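PDB 5I4M: amidase, hydantoinase/carbamoylase family from Burkholderia vietnamiensis, which probably hydrolyses N-carbamoyl-L-amino acids as a member of the peptidase M20 family that binds two zinc ions per subunit. Local coordinates for residues A[421-424]-A[425-428]; A[125-128]-A[129-133]; A[358-361]-A[362-366]. One frame throughout, in Å; residues are numbered along the deposited sequence. Where two conformers were deposited one is given.

Contact 1 of 3, residues A[421-424]-A[425-428]; sequences LLHA and MLSR
Leu421 and Met425, one turn apart on helix 411-429, run side by side and point the same way. Leu421 has CG opposite its own N (chi1 178°), which sets the branch beside the thioether: Leu421 CG lies 3.8 Å from Met425 SD, and Leu421 CD1 meets both SD and CG of the methionine. Met425 differs at its first torsion, with CG opposite the carbonyl carbon, and runs straight before its chain bends at the last torsion (chi3 67°). On the next ridge Leu422 and Leu426 touch more lightly, through their CD1 methyls at 4.2 Å. Leu426 CD1 also sits over one face of the His423 imidazole, 4.5 Å from His423 ND1. The far nitrogen of that ring, NE2, is hydrogen-bonded to the backbone O of Ile25. Beneath the side chains Met425 N bonds to Leu421 O, and Ser427 N to His423 O at 2.8 Å. The bond from Arg428 N to Ala424 O is weak at 3.4 Å. Arg428 turns its bent chain away and forms a salt bridge with Glu431. The chemistry is therefore divided: thioether and branched aliphatic carbons make apolar van der Waals contacts, with Leu421, Leu422 and Met425 buried, main-chain i to i+4 bonds run beneath them, weakening at Arg428, and the polar ends of His423 and Arg428 find their partners outside this turn.

Contact 2 of 3, residues A[125-128]-A[129-133]; sequences EVIR and SLNDH
Glu125 and Ser129 meet in a local i to i+4 contact within the last turns of helix 117-132, the helix between strands 99-103 and 141-145. The serine closes back on the preceding turn: its N donates to Glu125 O at 2.8 Å, and its OG, beside its own N at chi1 -74°, lies 3.1 Å from the same carbonyl oxygen. Glu125 curls its chain at chi2 (58°), which brings OE1 to 2.8 Å from Ser129 OG. The carboxylate is gripped from outside as well, OE1 by the backbone N of Asp28 and OE2 by a salt bridge to Arg31. Arg31 also pairs with Asp132 OD2, so one guanidinium serves two acids whose nearest oxygens, Glu125 OE1 and Asp132 OD2, are 5.3 Å apart; it probably offsets their mutual repulsion. On the apolar flank Val126 and Leu130 lie alongside each other, CG1 of the valine 4.2 Å from CD1 of the leucine. The amide of Asn131 continues outward to Arg89 and to the O of Ala73. Arg128 extends away to a cation-pi contact with Trp69. At the C-terminal end Ser129 O accepts two bonds from His133, through its N and through ND1 at 3.0 Å, which arrive from opposite faces of the carbonyl plane; the second is consistent with the imidazole lying back against the last turn. The arrangement is that of the helix in a beta-alpha-beta unit, here made of strand 99-103, helix 117-132 and strand 141-145, with the two strands parallel.

Contact 3 of 3, residues A[358-361]-A[362-366]; sequences AVRA and AADRF
Arg360 and Asp364 occupy the same flank of helix 353-365, yet their charged groups diverge. The closest side-chain approach is from Arg360 CG to Asp364 OD2 at 4.3 Å, while Arg360 NE and Asp364 OD2 remain 6.4 Å apart. With CG opposite its backbone N (chi1 -164°), the arginine leads its guanidinium to a salt bridge with Asp372; Asp364 instead swings CG to the side of its own N, and its OD1 is hydrogen-bonded to NE2 of His370. The backbone ties the two residues more directly, Asp364 N bonding to Arg360 O at 2.9 Å. Elsewhere small side chains bring methyl groups close to backbone oxygens: Ala362 CB is 3.5 Å from Ala358 O, and Ala363 CB is equally far from Arg360 O. Arg365 N bonds to Ala361 O at 2.9 Å, and its side chain bends at chi3, NH1 being hydrogen-bonded to the backbone O of Asp22. The Phe366 ring has Ala362 O at its edge, in plane. Ala362 and Arg365 face helix 411-429, Val359 packs on strand 390-395, and Arg360 and Ala363 meet His370 on strand 370-375, so this helix lies beside helix 411-429 and against strands 370-375 and 390-395.

Overall arrangement
Along the chain the order is contact 2, contact 3, contact 1, on helices 117-132, 353-365 and 411-429, in the M20 peptidase part of the chain. Contact 1 is the middle member: its centre lies 12 Å from that of contact 2 and 9 Å from that of contact 3. Contacts 2 and 3 are 18 Å apart between centres and do not touch. Leucines of 421-428 pack on Val126 and Leu130, whereas His423 meets Ala362, Arg365 and Phe366. The C-terminal helix thus joins elements distant in sequence, and Leu421 brings this layer to about 9 Å, side chain to side chain, from the zinc ligand His211.

Contact 1 of 3, residues A[421-424]-A[425-428]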
loop_
_atom_site.group_PDB
_atom_site.type_symbol
_atom_site.label_atom_id
_atom_site.label_comp_id
_atom_site.label_asym_id
_atom_site.label_seq_id
_atom_site.Cartn_x
_atom_site.Cartn_y
_atom_site.Cartn_z
ATOM N N LEU A 421 -8.861 -6.621 -39.887
ATOM C CA LEU A 421 -9.568 -5.385 -39.566
ATOM C C LEU A 421 -9.840 -4.573 -40.826
ATOM O O LEU A 421 -10.954 -4.087 -41.041
ATOM C CB LEU A 421 -8.753 -4.556 -38.570
ATOM C CG LEU A 421 -9.375 -3.210 -38.197
ATOM C CD1 LEU A 421 -10.636 -3.441 -37.376
ATOM C CD2 LEU A 421 -8.389 -2.307 -37.440
ATOM N N LEU A 422 -8.816 -4.416 -41.670
ATOM C CA LEU A 422 -8.962 -3.686 -42.925
ATOM C C LEU A 422 -10.132 -4.207 -43.746
ATOM O O LEU A 422 -10.985 -3.433 -44.195
ATOM C CB LEU A 422 -7.666 -3.786 -43.735
ATOM C CG LEU A 422 -7.678 -3.232 -45.162
ATOM C CD1 LEU A 422 -7.988 -1.735 -45.157
ATOM C CD2 LEU A 422 -6.339 -3.509 -45.868
ATOM N N HIS A 423 -10.190 -5.519 -43.962
ATOM C CA HIS A 423 -11.235 -6.020 -44.844
ATOM C C HIS A 423 -12.594 -6.098 -44.173
ATOM O O HIS A 423 -13.614 -5.889 -44.844
ATOM C CB HIS A 423 -10.820 -7.354 -45.441
ATOM C CG HIS A 423 -9.963 -7.172 -46.649
ATOM N ND1 HIS A 423 -10.488 -7.099 -47.920
ATOM C CD2 HIS A 423 -8.639 -6.918 -46.773
ATOM C CE1 HIS A 423 -9.511 -6.875 -48.783
ATOM N NE2 HIS A 423 -8.379 -6.761 -48.112
ATOM N N ALA A 424 -12.646 -6.374 -42.873
ATOM C CA ALA A 424 -13.929 -6.320 -42.183
ATOM C C ALA A 424 -14.499 -4.912 -42.227
ATOM O O ALA A 424 -15.700 -4.724 -42.460
ATOM C CB ALA A 424 -13.773 -6.795 -40.739
ATOM N N MET A 425 -13.652 -3.908 -42.009
ATOM C CA MET A 425 -14.109 -2.527 -42.098
ATOM C C MET A 425 -14.510 -2.179 -43.523
ATOM O O MET A 425 -15.558 -1.559 -43.749
ATOM C CB MET A 425 -13.021 -1.576 -41.600
ATOM C CG MET A 425 -12.761 -1.678 -40.108
ATOM S SD MET A 425 -11.574 -0.422 -39.600
ATOM C CE MET A 425 -12.524 1.077 -39.862
ATOM N N LEU A 426 -13.686 -2.568 -44.500
ATOM C CA LEU A 426 -14.031 -2.309 -45.897
ATOM C C LEU A 426 -15.371 -2.924 -46.255
ATOM O O LEU A 426 -16.187 -2.305 -46.949
ATOM C CB LEU A 426 -12.951 -2.862 -46.821
ATOM C CG LEU A 426 -11.873 -1.893 -47.274
ATOM C CD1 LEU A 426 -10.853 -2.650 -48.104
ATOM C CD2 LEU A 426 -12.494 -0.750 -48.069
ATOM N N SER A 427 -15.609 -4.150 -45.795
ATOM C CA SER A 427 -16.860 -4.826 -46.107
ATOM C C SER A 427 -18.061 -3.989 -45.683
ATOM O O SER A 427 -19.031 -3.854 -46.436
ATOM C CB SER A 427 -16.880 -6.193 -45.429
ATOM O OG SER A 427 -18.047 -6.912 -45.771
ATOM N N ARG A 428 -18.009 -3.396 -44.495
ATOM C CA ARG A 428 -19.156 -2.634 -44.030
ATOM C C ARG A 428 -19.155 -1.195 -44.533
ATOM O O ARG A 428 -20.230 -0.630 -44.775
ATOM C CB ARG A 428 -19.201 -2.664 -42.503
ATOM C CG ARG A 428 -19.061 -4.082 -41.958
ATOM C CD ARG A 428 -20.204 -4.461 -41.062
ATOM N NE ARG A 428 -21.505 -4.207 -41.669
ATOM C CZ ARG A 428 -22.652 -4.270 -41.000
ATOM N NH1 ARG A 428 -22.658 -4.582 -39.708
ATOM N NH2 ARG A 428 -23.799 -4.021 -41.617
#

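Contact 2 of 3, residues A[125-128]-A[129-133]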
loop_
_atom_site.group_PDB
_atom_site.type_symbol
_atom_site.label_atom_id
_atom_site.label_comp_id
_atom_site.label_asym_id
_atom_site.label_seq_id
_atom_site.Cartn_x
_atom_site.Cartn_y
_atom_site.Cartn_z
ATOM N N GLU A 125 -3.305 2.429 -39.497
ATOM C CA GLU A 125 -2.764 1.719 -40.656
ATOM C C GLU A 125 -3.849 1.414 -41.682
ATOM O O GLU A 125 -3.575 1.426 -42.886
ATOM C CB GLU A 125 -2.062 0.435 -40.198
ATOM C CG GLU A 125 -1.578 -0.492 -41.331
ATOM C CD GLU A 125 -0.610 0.179 -42.309
ATOM O OE1 GLU A 125 -0.657 -0.158 -43.516
ATOM O OE2 GLU A 125 0.199 1.039 -41.884
ATOM N N VAL A 126 -5.086 1.160 -41.236
ATOM C CA VAL A 126 -6.192 1.005 -42.183
ATOM C C VAL A 126 -6.391 2.291 -42.974
ATOM O O VAL A 126 -6.535 2.276 -44.200
ATOM C CB VAL A 126 -7.480 0.590 -41.448
ATOM C CG1 VAL A 126 -8.681 0.712 -42.372
ATOM C CG2 VAL A 126 -7.362 -0.829 -40.954
ATOM N N ILE A 127 -6.381 3.430 -42.286
ATOM C CA ILE A 127 -6.522 4.720 -42.964
ATOM C C ILE A 127 -5.423 4.898 -44.003
ATOM O O ILE A 127 -5.674 5.254 -45.163
ATOM C CB ILE A 127 -6.499 5.864 -41.936
ATOM C CG1 ILE A 127 -7.690 5.750 -40.981
ATOM C CG2 ILE A 127 -6.458 7.212 -42.645
ATOM C CD1 ILE A 127 -9.015 5.870 -41.659
ATOM N N ARG A 128 -4.175 4.653 -43.594
ATOM C CA ARG A 128 -3.059 4.839 -44.516
ATOM C C ARG A 128 -3.149 3.875 -45.691
ATOM O O ARG A 128 -2.788 4.223 -46.822
ATOM C CB ARG A 128 -1.733 4.660 -43.776
ATOM C CG ARG A 128 -1.450 5.737 -42.745
ATOM C CD ARG A 128 -0.196 5.406 -41.959
ATOM N NE ARG A 128 0.371 6.573 -41.278
ATOM C CZ ARG A 128 1.289 6.508 -40.315
ATOM N NH1 ARG A 128 1.739 5.331 -39.895
ATOM N NH2 ARG A 128 1.758 7.626 -39.768
ATOM N N SER A 129 -3.624 2.656 -45.439
ATOM C CA SER A 129 -3.719 1.670 -46.506
ATOM C C SER A 129 -4.835 2.017 -47.479
ATOM O O SER A 129 -4.699 1.791 -48.687
ATOM C CB SER A 129 -3.925 0.280 -45.914
ATOM O OG SER A 129 -2.724 -0.193 -45.337
ATOM N N LEU A 130 -5.943 2.571 -46.980
ATOM C CA LEU A 130 -6.968 3.069 -47.890
ATOM C C LEU A 130 -6.421 4.197 -48.750
ATOM O O LEU A 130 -6.758 4.303 -49.931
ATOM C CB LEU A 130 -8.191 3.549 -47.112
ATOM C CG LEU A 130 -8.945 2.526 -46.265
ATOM C CD1 LEU A 130 -9.976 3.239 -45.401
ATOM C CD2 LEU A 130 -9.602 1.491 -47.149
ATOM N N ASN A 131 -5.578 5.058 -48.175
ATOM C CA ASN A 131 -4.942 6.095 -48.985
ATOM C C ASN A 131 -3.992 5.486 -50.008
ATOM O O ASN A 131 -4.017 5.858 -51.190
ATOM C CB ASN A 131 -4.199 7.090 -48.093
ATOM C CG ASN A 131 -5.133 7.871 -47.196
ATOM O OD1 ASN A 131 -6.334 7.908 -47.427
ATOM N ND2 ASN A 131 -4.580 8.506 -46.162
ATOM N N ASP A 132 -3.142 4.550 -49.569
ATOM C CA ASP A 132 -2.165 3.943 -50.469
ATOM C C ASP A 132 -2.840 3.334 -51.690
ATOM O O ASP A 132 -2.323 3.435 -52.811
ATOM C CB ASP A 132 -1.360 2.869 -49.736
ATOM C CG ASP A 132 -0.379 3.446 -48.744
ATOM O OD1 ASP A 132 -0.160 4.672 -48.765
ATOM O OD2 ASP A 132 0.177 2.662 -47.947
ATOM N N HIS A 133 -3.989 2.699 -51.494
ATOM C CA HIS A 133 -4.675 2.013 -52.577
ATOM C C HIS A 133 -5.722 2.880 -53.253
ATOM O O HIS A 133 -6.417 2.398 -54.155
ATOM C CB HIS A 133 -5.313 0.721 -52.054
ATOM C CG HIS A 133 -4.318 -0.335 -51.699
ATOM N ND1 HIS A 133 -3.885 -0.548 -50.408
ATOM C CD2 HIS A 133 -3.657 -1.229 -52.471
ATOM C CE1 HIS A 133 -3.003 -1.533 -50.398
ATOM N NE2 HIS A 133 -2.847 -1.963 -51.637
#

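Contact 3 of 3, residues A[358-361]-A[362-366]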
loop_
_atom_site.group_PDB
_atom_site.type_symbol
_atom_site.label_atom_id
_atom_site.label_comp_id
_atom_site.label_asym_id
_atom_site.label_seq_id
_atom_site.Cartn_x
_atom_site.Cartn_y
_atom_site.Cartn_z
ATOM N N ALA A 358 -18.173 -10.877 -40.921
ATOM C CA ALA A 358 -17.234 -10.086 -41.712
ATOM C C ALA A 358 -15.799 -10.334 -41.270
ATOM O O ALA A 358 -14.889 -10.364 -42.103
ATOM C CB ALA A 358 -17.572 -8.598 -41.616
ATOM N N VAL A 359 -15.583 -10.497 -39.961
ATOM C CA VAL A 359 -14.253 -10.803 -39.439
ATOM C C VAL A 359 -13.806 -12.185 -39.901
ATOM O O VAL A 359 -12.672 -12.374 -40.367
ATOM C CB VAL A 359 -14.252 -10.689 -37.904
ATOM C CG1 VAL A 359 -12.951 -11.205 -37.319
ATOM C CG2 VAL A 359 -14.487 -9.239 -37.488
ATOM N N ARG A 360 -14.699 -13.169 -39.798
ATOM C CA ARG A 360 -14.387 -14.513 -40.270
ATOM C C ARG A 360 -14.091 -14.513 -41.769
ATOM O O ARG A 360 -13.111 -15.123 -42.218
ATOM C CB ARG A 360 -15.549 -15.450 -39.931
ATOM C CG ARG A 360 -15.216 -16.930 -40.010
ATOM C CD ARG A 360 -16.413 -17.811 -39.587
ATOM N NE ARG A 360 -16.673 -17.768 -38.146
ATOM C CZ ARG A 360 -17.767 -17.244 -37.596
ATOM N NH1 ARG A 360 -18.715 -16.712 -38.360
ATOM N NH2 ARG A 360 -17.911 -17.244 -36.280
ATOM N N ALA A 361 -14.919 -13.814 -42.555
ATOM C CA ALA A 361 -14.707 -13.738 -44.001
ATOM C C ALA A 361 -13.359 -13.113 -44.331
ATOM O O ALA A 361 -12.675 -13.548 -45.269
ATOM C CB ALA A 361 -15.834 -12.942 -44.659
ATOM N N ALA A 362 -12.965 -12.088 -43.576
ATOM C CA ALA A 362 -11.675 -11.452 -43.818
ATOM C C ALA A 362 -10.525 -12.391 -43.491
ATOM O O ALA A 362 -9.519 -12.418 -44.210
ATOM C CB ALA A 362 -11.556 -10.162 -43.013
ATOM N N ALA A 363 -10.646 -13.160 -42.408
ATOM C CA ALA A 363 -9.616 -14.148 -42.097
ATOM C C ALA A 363 -9.500 -15.186 -43.204
ATOM O O ALA A 363 -8.389 -15.546 -43.619
ATOM C CB ALA A 363 -9.923 -14.822 -40.761
ATOM N N ASP A 364 -10.639 -15.676 -43.698
ATOM C CA ASP A 364 -10.615 -16.666 -44.766
ATOM C C ASP A 364 -10.038 -16.086 -46.047
ATOM O O ASP A 364 -9.345 -16.794 -46.785
ATOM C CB ASP A 364 -12.021 -17.220 -45.006
ATOM C CG ASP A 364 -12.457 -18.216 -43.930
ATOM O OD1 ASP A 364 -11.583 -18.850 -43.291
ATOM O OD2 ASP A 364 -13.679 -18.379 -43.730
ATOM N N ARG A 365 -10.284 -14.801 -46.312
ATOM C CA ARG A 365 -9.776 -14.189 -47.536
ATOM C C ARG A 365 -8.261 -14.302 -47.614
ATOM O O ARG A 365 -7.703 -14.586 -48.679
ATOM C CB ARG A 365 -10.207 -12.725 -47.608
ATOM C CG ARG A 365 -9.439 -11.904 -48.637
ATOM C CD ARG A 365 -9.816 -10.431 -48.574
ATOM N NE ARG A 365 -11.259 -10.242 -48.709
ATOM C CZ ARG A 365 -11.880 -10.000 -49.859
ATOM N NH1 ARG A 365 -11.193 -9.910 -50.991
ATOM N NH2 ARG A 365 -13.197 -9.843 -49.874
ATOM N N PHE A 366 -7.579 -14.086 -46.495
ATOM C CA PHE A 366 -6.126 -14.171 -46.444
ATOM C C PHE A 366 -5.621 -15.566 -46.107
ATOM O O PHE A 366 -4.408 -15.756 -46.006
ATOM C CB PHE A 366 -5.575 -13.157 -45.429
ATOM C CG PHE A 366 -5.657 -11.732 -45.903
ATOM C CD1 PHE A 366 -6.808 -10.983 -45.697
ATOM C CD2 PHE A 366 -4.590 -11.147 -46.573
ATOM C CE1 PHE A 366 -6.892 -9.670 -46.143
ATOM C CE2 PHE A 366 -4.664 -9.833 -47.024
ATOM C CZ PHE A 366 -5.815 -9.094 -46.810
#